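Local structure of aerobactin synthase IucA (Klebsiella pneumoniae subsp. pneumoniae, 5JM8) at residues Q39-I42 with Q48-H51; I42-Q47 with V90-H95; F52-F57 with H63-P68; V80-L85 with Q109-S114. The protein is an NIS synthetase that binds ATP and magnesium and probably drives the ATP-dependent joining of citrate to an acetylated hydroxylysine in aerobactin synthesis. One frame throughout, in Å; residues are numbered along the deposited sequence.

Contact 1. Residues Q39-I42 with Q48-H51; sequences QLII and QALH
Ile41 pairs with His51, and Ile42 with Leu50, in the beta hairpin of strands 39-43 and 49-54, within the five-stranded antiparallel sheet near the N-terminus. The backbone ladder rests on Ile42 and Leu50, the hydrogen-bonded pair: Ile42 N gives its hydrogen to Leu50 O at 3.0 Å, and Leu50 N returns one to Ile42 O at 3.1 Å. Ile41 and His51 form the non-hydrogen-bonded pair, where Ile41 CA leans on Leu50 O at 3.3 Å in a CA-H...O contact.

Apolar contacts follow from the alternation of the strands. Ile42 and Leu50 turn to the buried face, where branched aliphatic chains suit the packing: Leu50 lies against Leu85 and Ile89 of helix 82-96, and Ile42 against Phe52 of its partner strand. On the other face Ile41 CG2 meets Ala49 CB at 3.8 Å, the small methyl fitting beside the backbone. Ile41 CG1 sits almost centrally over the imidazole of His51, a CH-pi contact 3.8 Å from the ring centroid, while CD1 runs on toward CE1. The two side chains lie alongside one another and point the same way, because Ile41 CG1 (chi1 -62°) and His51 CG both lie beside the backbone N.

The polar contact occupies the edge of the same ring. Gln39, partly exposed, stretches its amide out to His51, with amide and ring planes nearly perpendicular at 79°. Because the histidine ring presents an N-H in its own plane, His51 ND1 can donate to Gln39 OE1, 3.1 Å away and only 2° out of that plane.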
# COMPACT_ATOMS: atom_id res chain seq x y z
N GLN A 39 52.16 6.45 -2.50
CA GLN A 39 52.01 5.02 -2.23
C GLN A 39 52.25 4.74 -0.76
O GLN A 39 53.10 5.36 -0.13
CB GLN A 39 52.98 4.20 -3.08
CG GLN A 39 52.68 4.22 -4.58
CD GLN A 39 53.59 3.29 -5.36
OE1 GLN A 39 54.62 2.84 -4.86
NE2 GLN A 39 53.21 3.00 -6.60
N LEU A 40 51.47 3.81 -0.20
CA LEU A 40 51.65 3.39 1.18
C LEU A 40 52.51 2.13 1.22
O LEU A 40 52.26 1.17 0.48
CB LEU A 40 50.30 3.15 1.85
CG LEU A 40 50.36 2.89 3.36
CD1 LEU A 40 49.20 3.57 4.07
CD2 LEU A 40 50.38 1.40 3.66
N ILE A 41 53.52 2.14 2.08
CA ILE A 41 54.50 1.07 2.13
C ILE A 41 54.43 0.29 3.44
O ILE A 41 54.40 0.88 4.52
CB ILE A 41 55.93 1.63 1.94
CG1 ILE A 41 56.05 2.28 0.56
CG2 ILE A 41 56.98 0.53 2.09
CD1 ILE A 41 57.29 3.12 0.37
N ILE A 42 54.39 -1.03 3.32
CA ILE A 42 54.46 -1.92 4.48
C ILE A 42 55.71 -2.79 4.34
O ILE A 42 55.72 -3.75 3.57
CB ILE A 42 53.21 -2.82 4.59
CG1 ILE A 42 51.95 -1.96 4.69
CG2 ILE A 42 53.34 -3.74 5.80
CD1 ILE A 42 50.65 -2.74 4.64
N GLN A 48 62.80 -5.88 1.39
CA GLN A 48 61.59 -6.06 0.59
C GLN A 48 60.39 -5.41 1.26
O GLN A 48 60.31 -5.36 2.49
CB GLN A 48 61.31 -7.55 0.35
CG GLN A 48 62.32 -8.24 -0.55
CD GLN A 48 61.90 -9.64 -0.92
OE1 GLN A 48 60.97 -10.20 -0.34
NE2 GLN A 48 62.57 -10.22 -1.91
N ALA A 49 59.47 -4.91 0.45
CA ALA A 49 58.30 -4.20 0.97
C ALA A 49 57.13 -4.26 -0.01
O ALA A 49 57.32 -4.51 -1.20
CB ALA A 49 58.66 -2.76 1.27
N LEU A 50 55.93 -4.02 0.50
CA LEU A 50 54.72 -3.98 -0.31
C LEU A 50 54.32 -2.53 -0.56
O LEU A 50 54.20 -1.75 0.37
CB LEU A 50 53.58 -4.73 0.37
CG LEU A 50 53.76 -6.25 0.47
CD1 LEU A 50 52.75 -6.86 1.43
CD2 LEU A 50 53.65 -6.90 -0.91
N HIS A 51 54.11 -2.20 -1.83
CA HIS A 51 53.73 -0.84 -2.23
C HIS A 51 52.28 -0.75 -2.71
O HIS A 51 51.93 -1.30 -3.75
CB HIS A 51 54.66 -0.34 -3.33
CG HIS A 51 56.04 -0.01 -2.86
ND1 HIS A 51 56.62 1.21 -3.12
CD2 HIS A 51 56.94 -0.72 -2.14
CE1 HIS A 51 57.83 1.24 -2.59
NE2 HIS A 51 58.05 0.08 -1.99

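Contact 2. Residues I42-Q47 with V90-H95; sequences IPLGEQ and VDKLQH
Lys92 reaches from helix 82-96 to the end of strand 39-43 and places its ammonium on the carbonyl of Pro43. The bond from Lys92 NZ to Pro43 O is short, at 2.6 Å, and NZ lies nearly along the C=O axis (160° at the oxygen). A lysine suits this place because its chain can span the gap: CG is anti to the backbone N (chi1 171°), and every later torsion is extended too. The same NZ makes a salt bridge with Asp29, so the charge is shared between a carboxylate and a carbonyl, an arrangement that would tend to keep the amine protonated.

The tight part of the contact is this one oxygen, for Lys92 CE also comes within 3.2 Å of Pro43 O. The side-chain touches are loose. Ile42 CG2 is 4.0 Å from Lys92 NZ, the two side chains crossing at about a right angle, and Lys92 CD lies 4.4 Å from Leu44 CD2.

Beyond Leu44 the contact gives way to the solvent side. Leu44 and Gly45 both face Gln48 in a classic beta bulge, and the positive phi of Gly45 (75°) is one that glycine adopts easily. Glu46 is exposed and poorly ordered.

The helix carrying Lys92 is thus moored to the hairpin. It also packs through Val90 on helix 101-124 and through Leu93 on helix 545-549; on the hairpin side Ile42 and Leu44 rest on strand 49-54.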
# COMPACT_ATOMS: atom_id res chain seq x y z
N ILE A 42 54.39 -1.03 3.32
CA ILE A 42 54.46 -1.92 4.48
C ILE A 42 55.71 -2.79 4.34
O ILE A 42 55.72 -3.75 3.57
CB ILE A 42 53.21 -2.82 4.59
CG1 ILE A 42 51.95 -1.96 4.69
CG2 ILE A 42 53.34 -3.74 5.80
CD1 ILE A 42 50.65 -2.74 4.64
N PRO A 43 56.77 -2.45 5.09
CA PRO A 43 58.03 -3.19 4.96
C PRO A 43 57.90 -4.66 5.35
O PRO A 43 57.20 -4.96 6.32
CB PRO A 43 58.98 -2.46 5.91
CG PRO A 43 58.38 -1.12 6.10
CD PRO A 43 56.91 -1.32 6.03
N LEU A 44 58.56 -5.54 4.61
CA LEU A 44 58.56 -6.97 4.92
C LEU A 44 59.91 -7.41 5.48
O LEU A 44 60.10 -8.57 5.84
CB LEU A 44 58.23 -7.79 3.67
CG LEU A 44 56.83 -7.62 3.07
CD1 LEU A 44 56.72 -8.37 1.76
CD2 LEU A 44 55.76 -8.09 4.05
N GLY A 45 60.85 -6.48 5.56
CA GLY A 45 62.19 -6.78 6.03
C GLY A 45 63.00 -7.52 4.97
O GLY A 45 62.44 -7.98 3.98
N GLU A 46 64.30 -7.62 5.19
CA GLU A 46 65.20 -8.27 4.24
C GLU A 46 65.24 -7.52 2.91
O GLU A 46 65.43 -8.12 1.85
CB GLU A 46 64.76 -9.72 4.01
N GLN A 47 65.06 -6.20 2.99
CA GLN A 47 65.13 -5.33 1.81
C GLN A 47 63.98 -5.60 0.84
O GLN A 47 64.17 -5.56 -0.38
CB GLN A 47 66.47 -5.50 1.09
N VAL A 90 51.45 -12.14 7.18
CA VAL A 90 51.29 -13.07 8.29
C VAL A 90 52.63 -13.72 8.64
O VAL A 90 52.91 -14.00 9.80
CB VAL A 90 50.24 -14.16 7.97
CG1 VAL A 90 50.24 -15.25 9.04
CG2 VAL A 90 48.86 -13.55 7.83
N ASP A 91 53.46 -13.95 7.63
CA ASP A 91 54.80 -14.50 7.86
C ASP A 91 55.67 -13.50 8.62
O ASP A 91 56.41 -13.88 9.53
CB ASP A 91 55.47 -14.87 6.54
CG ASP A 91 56.92 -15.30 6.72
OD1 ASP A 91 57.14 -16.45 7.15
OD2 ASP A 91 57.82 -14.49 6.43
N LYS A 92 55.57 -12.23 8.24
CA LYS A 92 56.28 -11.16 8.93
C LYS A 92 55.91 -11.15 10.41
O LYS A 92 56.78 -10.97 11.27
CB LYS A 92 55.95 -9.80 8.29
CG LYS A 92 56.46 -8.58 9.05
CD LYS A 92 56.03 -7.28 8.39
CE LYS A 92 56.41 -6.06 9.22
NZ LYS A 92 56.00 -4.78 8.59
N LEU A 93 54.63 -11.35 10.70
CA LEU A 93 54.13 -11.28 12.06
C LEU A 93 54.53 -12.51 12.87
O LEU A 93 54.66 -12.44 14.09
CB LEU A 93 52.61 -11.13 12.05
CG LEU A 93 52.08 -9.84 11.42
CD1 LEU A 93 50.56 -9.88 11.29
CD2 LEU A 93 52.51 -8.62 12.22
N GLN A 94 54.73 -13.64 12.19
CA GLN A 94 55.12 -14.87 12.86
C GLN A 94 56.52 -14.73 13.45
O GLN A 94 56.81 -15.28 14.52
CB GLN A 94 55.08 -16.05 11.89
CG GLN A 94 55.27 -17.40 12.57
CD GLN A 94 55.25 -18.56 11.60
OE1 GLN A 94 55.04 -18.39 10.40
NE2 GLN A 94 55.49 -19.76 12.12
N HIS A 95 57.39 -14.00 12.76
CA HIS A 95 58.73 -13.73 13.25
C HIS A 95 58.73 -12.65 14.32
O HIS A 95 59.38 -12.78 15.36
CB HIS A 95 59.65 -13.29 12.10
CG HIS A 95 59.84 -14.33 11.05
ND1 HIS A 95 59.05 -14.39 9.92
CD2 HIS A 95 60.73 -15.33 10.94
CE1 HIS A 95 59.45 -15.40 9.16
NE2 HIS A 95 60.47 -15.99 9.76

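Contact 3. Residues F52-F57 with H63-P68; sequences FRVAYF and HRFEFP
A classic beta bulge, Ala55 and Tyr56 facing Arg64, interrupts the hairpin of strands 49-54 and 64-72. Arg64 O takes two N-H groups, from Ala55 N at 2.8 Å and Tyr56 N at 3.2 Å, and Arg64 N answers to Tyr56 O at 3.0 Å. The extra residue is a small alanine, whose CB rests beside Arg64 NE.

Phe52 and Phe65, with the smaller Val54, share one side of the sheet, where Leu20 of helix 14-26 meets both rings. Phe52 CB lies over one face of the Phe65 ring, 3.9 Å from its centroid; the ring planes are only 19° apart but displaced, so that little of one covers the other. Val54 CG2 adds to the packing on Phe65 CE1.

The other side bears long charged chains that suit its exposure. Arg64 bends at chi3 (66°) to bring its guanidinium over Tyr56 CB, 3.2 Å from Arg64 NH2, without stacking on the tyrosine ring; Tyr56 OH bonds to Glu506. Nearby, Arg53 and Glu66 form a salt bridge in which the carboxylate lies above the guanidinium, its CD over the centre. Arg53 NH1 and Glu66 OE2 are 2.9 Å apart, yet no N-H points at that oxygen.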
# COMPACT_ATOMS: atom_id res chain seq x y z
N PHE A 52 51.46 -0.04 -1.94
CA PHE A 52 50.04 0.13 -2.27
C PHE A 52 49.74 1.51 -2.82
O PHE A 52 49.96 2.52 -2.14
CB PHE A 52 49.18 -0.12 -1.02
CG PHE A 52 49.28 -1.52 -0.48
CD1 PHE A 52 48.51 -2.54 -1.00
CD2 PHE A 52 50.15 -1.80 0.56
CE1 PHE A 52 48.60 -3.82 -0.50
CE2 PHE A 52 50.24 -3.09 1.07
CZ PHE A 52 49.47 -4.10 0.53
N ARG A 53 49.24 1.57 -4.05
CA ARG A 53 48.80 2.82 -4.64
C ARG A 53 47.60 3.35 -3.85
O ARG A 53 46.60 2.66 -3.70
CB ARG A 53 48.42 2.64 -6.11
CG ARG A 53 49.56 2.17 -6.99
CD ARG A 53 49.09 1.90 -8.41
NE ARG A 53 48.57 3.11 -9.05
CZ ARG A 53 47.98 3.14 -10.24
NH1 ARG A 53 47.83 2.02 -10.94
NH2 ARG A 53 47.54 4.29 -10.73
N VAL A 54 47.73 4.58 -3.35
CA VAL A 54 46.68 5.18 -2.53
C VAL A 54 45.78 6.11 -3.35
O VAL A 54 46.23 7.13 -3.86
CB VAL A 54 47.29 5.98 -1.36
CG1 VAL A 54 46.20 6.58 -0.49
CG2 VAL A 54 48.21 5.09 -0.53
N ALA A 55 44.51 5.73 -3.45
CA ALA A 55 43.52 6.55 -4.14
C ALA A 55 42.92 7.58 -3.19
O ALA A 55 42.64 8.71 -3.58
CB ALA A 55 42.42 5.67 -4.73
N TYR A 56 42.71 7.17 -1.94
CA TYR A 56 42.25 8.08 -0.89
C TYR A 56 42.94 7.80 0.43
O TYR A 56 42.87 6.69 0.96
CB TYR A 56 40.74 7.97 -0.71
CG TYR A 56 40.20 8.82 0.41
CD1 TYR A 56 40.12 10.20 0.29
CD2 TYR A 56 39.76 8.24 1.60
CE1 TYR A 56 39.62 10.98 1.31
CE2 TYR A 56 39.26 9.02 2.63
CZ TYR A 56 39.20 10.39 2.48
OH TYR A 56 38.71 11.17 3.50
N PHE A 57 43.61 8.82 0.96
CA PHE A 57 44.25 8.72 2.27
C PHE A 57 43.35 9.33 3.34
O PHE A 57 42.90 10.47 3.21
CB PHE A 57 45.61 9.42 2.27
CG PHE A 57 46.34 9.29 3.57
CD1 PHE A 57 47.11 8.17 3.84
CD2 PHE A 57 46.26 10.29 4.52
CE1 PHE A 57 47.78 8.05 5.04
CE2 PHE A 57 46.94 10.17 5.72
CZ PHE A 57 47.70 9.05 5.98
N HIS A 63 41.23 4.12 4.44
CA HIS A 63 41.96 4.29 3.19
C HIS A 63 41.32 3.54 2.03
O HIS A 63 40.60 2.55 2.24
CB HIS A 63 43.41 3.80 3.34
CG HIS A 63 44.15 4.45 4.46
ND1 HIS A 63 44.44 5.80 4.48
CD2 HIS A 63 44.68 3.94 5.59
CE1 HIS A 63 45.10 6.09 5.59
NE2 HIS A 63 45.27 4.97 6.28
N ARG A 64 41.59 4.01 0.82
CA ARG A 64 41.22 3.30 -0.40
C ARG A 64 42.48 3.05 -1.23
O ARG A 64 43.09 3.99 -1.73
CB ARG A 64 40.19 4.09 -1.20
CG ARG A 64 39.67 3.36 -2.44
CD ARG A 64 38.55 4.11 -3.16
NE ARG A 64 39.00 5.37 -3.75
CZ ARG A 64 38.81 6.58 -3.22
NH1 ARG A 64 39.27 7.65 -3.85
NH2 ARG A 64 38.16 6.72 -2.07
N PHE A 65 42.86 1.78 -1.34
CA PHE A 65 44.01 1.40 -2.15
C PHE A 65 43.58 0.98 -3.55
O PHE A 65 42.53 0.37 -3.74
CB PHE A 65 44.78 0.24 -1.49
CG PHE A 65 45.43 0.60 -0.18
CD1 PHE A 65 45.67 1.92 0.17
CD2 PHE A 65 45.82 -0.40 0.70
CE1 PHE A 65 46.27 2.23 1.38
CE2 PHE A 65 46.42 -0.10 1.90
CZ PHE A 65 46.64 1.22 2.25
N GLU A 66 44.41 1.33 -4.53
CA GLU A 66 44.24 0.86 -5.90
C GLU A 66 45.08 -0.41 -6.09
O GLU A 66 46.27 -0.42 -5.77
CB GLU A 66 44.65 1.94 -6.90
CG GLU A 66 44.54 1.51 -8.36
CD GLU A 66 44.83 2.65 -9.32
OE1 GLU A 66 44.95 3.81 -8.87
OE2 GLU A 66 44.95 2.38 -10.54
N PHE A 67 44.45 -1.46 -6.60
CA PHE A 67 45.09 -2.76 -6.73
C PHE A 67 45.38 -3.08 -8.19
O PHE A 67 44.78 -2.46 -9.08
CB PHE A 67 44.20 -3.83 -6.09
CG PHE A 67 44.02 -3.67 -4.61
CD1 PHE A 67 45.01 -4.09 -3.73
CD2 PHE A 67 42.88 -3.07 -4.10
CE1 PHE A 67 44.85 -3.94 -2.37
CE2 PHE A 67 42.72 -2.91 -2.73
CZ PHE A 67 43.70 -3.35 -1.87
N PRO A 68 46.28 -4.04 -8.46
CA PRO A 68 47.02 -4.90 -7.53
C PRO A 68 48.13 -4.21 -6.75
O PRO A 68 48.61 -3.14 -7.14
CB PRO A 68 47.61 -5.97 -8.45
CG PRO A 68 47.77 -5.29 -9.75
CD PRO A 68 46.60 -4.35 -9.86

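Contact 4. Residues V80-L85 with Q109-S114; sequences VDFATL and QRVMES
Asp81 OD1, just ahead of the Phe82 and Ala83 that touch Met112, accepts from Thr84 N at 2.6 Å. Asp81 is at the N-cap of helix 82-96, and this is its capping bond; the hydroxyl OG1 of Thr84 appears to donate to OD1 as well, though that separation is so short that the bond is doubtful. An aspartate suits the cap, since its short chain folds back over the first turn and its charge would be favoured by the positive end of the helix dipole.

Across to helix 101-124 the contact is apolar. Phe82 CG lies opposite the backbone N (chi1 176°), which swings the ring toward the second helix. Met112 CE approaches Phe82 CE2 obliquely at 3.3 Å, a tight fit. Bends at chi2 (-48°) and chi3 of the methionine curl its end back toward Phe82 and Ala83. Met112 SD stands 5.0 Å from the centroid of the Phe82 ring, well off its normal (59°), a Met-aromatic contact made from an oblique direction. Ala83, being small, lets the sulfur come close: Met112 SD lies 3.7 Å from Ala83 CA. Farther round the ring, Val111 CG1 meets Phe82 CZ at 3.8 Å.

His115 stacks on the Phe82 ring, and Phe19 of helix 14-26 touches Val111. With no hydrogen bond between the two segments, their cohesion rests on dispersion and the burial of apolar surface, for which a flexible, polarisable methionine beside an aromatic ring is well suited, while the directional polar bonds serve to start the helix.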
# COMPACT_ATOMS: atom_id res chain seq x y z
N VAL A 80 51.42 -8.65 -6.79
CA VAL A 80 51.04 -9.78 -5.94
C VAL A 80 49.54 -9.72 -5.64
O VAL A 80 49.00 -8.65 -5.36
CB VAL A 80 51.83 -9.80 -4.62
CG1 VAL A 80 53.29 -10.13 -4.88
CG2 VAL A 80 51.70 -8.47 -3.88
N ASP A 81 48.87 -10.87 -5.71
CA ASP A 81 47.45 -10.93 -5.40
C ASP A 81 47.25 -10.81 -3.89
O ASP A 81 48.22 -10.78 -3.13
CB ASP A 81 46.82 -12.22 -5.94
CG ASP A 81 47.47 -13.48 -5.40
OD1 ASP A 81 48.12 -13.43 -4.33
OD2 ASP A 81 47.32 -14.54 -6.04
N PHE A 82 45.99 -10.75 -3.46
CA PHE A 82 45.68 -10.56 -2.05
C PHE A 82 46.11 -11.77 -1.22
O PHE A 82 46.55 -11.62 -0.08
CB PHE A 82 44.19 -10.30 -1.86
CG PHE A 82 43.78 -10.18 -0.42
CD1 PHE A 82 44.22 -9.13 0.35
CD2 PHE A 82 42.95 -11.13 0.16
CE1 PHE A 82 43.85 -9.01 1.68
CE2 PHE A 82 42.58 -11.03 1.49
CZ PHE A 82 43.03 -9.97 2.25
N ALA A 83 45.96 -12.96 -1.79
CA ALA A 83 46.33 -14.19 -1.11
C ALA A 83 47.83 -14.21 -0.82
O ALA A 83 48.27 -14.71 0.22
CB ALA A 83 45.93 -15.40 -1.94
N THR A 84 48.61 -13.67 -1.75
CA THR A 84 50.06 -13.62 -1.60
C THR A 84 50.47 -12.61 -0.53
O THR A 84 51.10 -12.97 0.46
CB THR A 84 50.77 -13.27 -2.93
OG1 THR A 84 50.43 -14.24 -3.93
CG2 THR A 84 52.29 -13.26 -2.76
N LEU A 85 50.11 -11.34 -0.73
CA LEU A 85 50.55 -10.27 0.16
C LEU A 85 50.11 -10.48 1.60
O LEU A 85 50.81 -10.09 2.54
CB LEU A 85 50.06 -8.90 -0.35
CG LEU A 85 48.55 -8.64 -0.48
CD1 LEU A 85 47.90 -8.22 0.84
CD2 LEU A 85 48.31 -7.57 -1.53
N GLN A 109 43.80 -18.52 6.66
CA GLN A 109 42.76 -19.23 5.92
C GLN A 109 41.42 -18.54 6.14
O GLN A 109 40.63 -18.41 5.21
CB GLN A 109 42.69 -20.71 6.33
CG GLN A 109 42.27 -20.97 7.77
CD GLN A 109 42.13 -22.45 8.10
OE1 GLN A 109 42.47 -23.31 7.29
NE2 GLN A 109 41.62 -22.75 9.29
N ARG A 110 41.17 -18.09 7.37
CA ARG A 110 39.94 -17.38 7.69
C ARG A 110 39.83 -16.06 6.93
O ARG A 110 38.75 -15.68 6.49
CB ARG A 110 39.85 -17.13 9.20
CG ARG A 110 39.50 -18.38 10.01
CD ARG A 110 39.50 -18.12 11.51
NE ARG A 110 39.06 -19.28 12.27
CZ ARG A 110 39.00 -19.33 13.60
NH1 ARG A 110 39.36 -18.27 14.32
NH2 ARG A 110 38.59 -20.43 14.21
N VAL A 111 40.96 -15.37 6.79
CA VAL A 111 40.99 -14.11 6.05
C VAL A 111 40.70 -14.32 4.57
O VAL A 111 40.13 -13.45 3.91
CB VAL A 111 42.36 -13.41 6.22
CG1 VAL A 111 42.53 -12.29 5.21
CG2 VAL A 111 42.51 -12.87 7.63
N MET A 112 41.11 -15.47 4.04
CA MET A 112 40.82 -15.83 2.65
C MET A 112 39.38 -16.26 2.48
O MET A 112 38.74 -15.96 1.47
CB MET A 112 41.74 -16.94 2.16
CG MET A 112 43.18 -16.52 1.89
SD MET A 112 43.31 -15.03 0.87
CE MET A 112 44.05 -13.92 2.06
N GLU A 113 38.87 -16.99 3.47
CA GLU A 113 37.49 -17.43 3.46
C GLU A 113 36.58 -16.21 3.39
O GLU A 113 35.69 -16.13 2.55
CB GLU A 113 37.17 -18.28 4.70
CG GLU A 113 37.71 -19.71 4.63
CD GLU A 113 37.55 -20.47 5.94
OE1 GLU A 113 37.27 -19.84 6.98
OE2 GLU A 113 37.70 -21.71 5.92
N SER A 114 36.83 -15.24 4.27
CA SER A 114 36.06 -14.01 4.29
C SER A 114 36.18 -13.28 2.95
O SER A 114 35.18 -12.83 2.39
CB SER A 114 36.54 -13.10 5.43
OG SER A 114 35.85 -11.85 5.41

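Contacts 1 and 3 follow each other along strand 49-54 and build successive hairpins of one antiparallel sheet, their centres about 11 Å apart. Contact 2 shares Ile42 with contact 1 and carries strand 39-43 over to helix 82-96. That helix supplies a segment to each of two contacts, its start to contact 4 and its later turns to contact 2, about 16 Å away between centres, and so is joined both to helix 101-124 and to the hairpin. Along the chain the segments of these two contacts alternate. Leu85 packs on both Leu50 and Phe52, linking contact 4 to contacts 1 and 3. Together they knit the N-terminal sheet and helices into one unit.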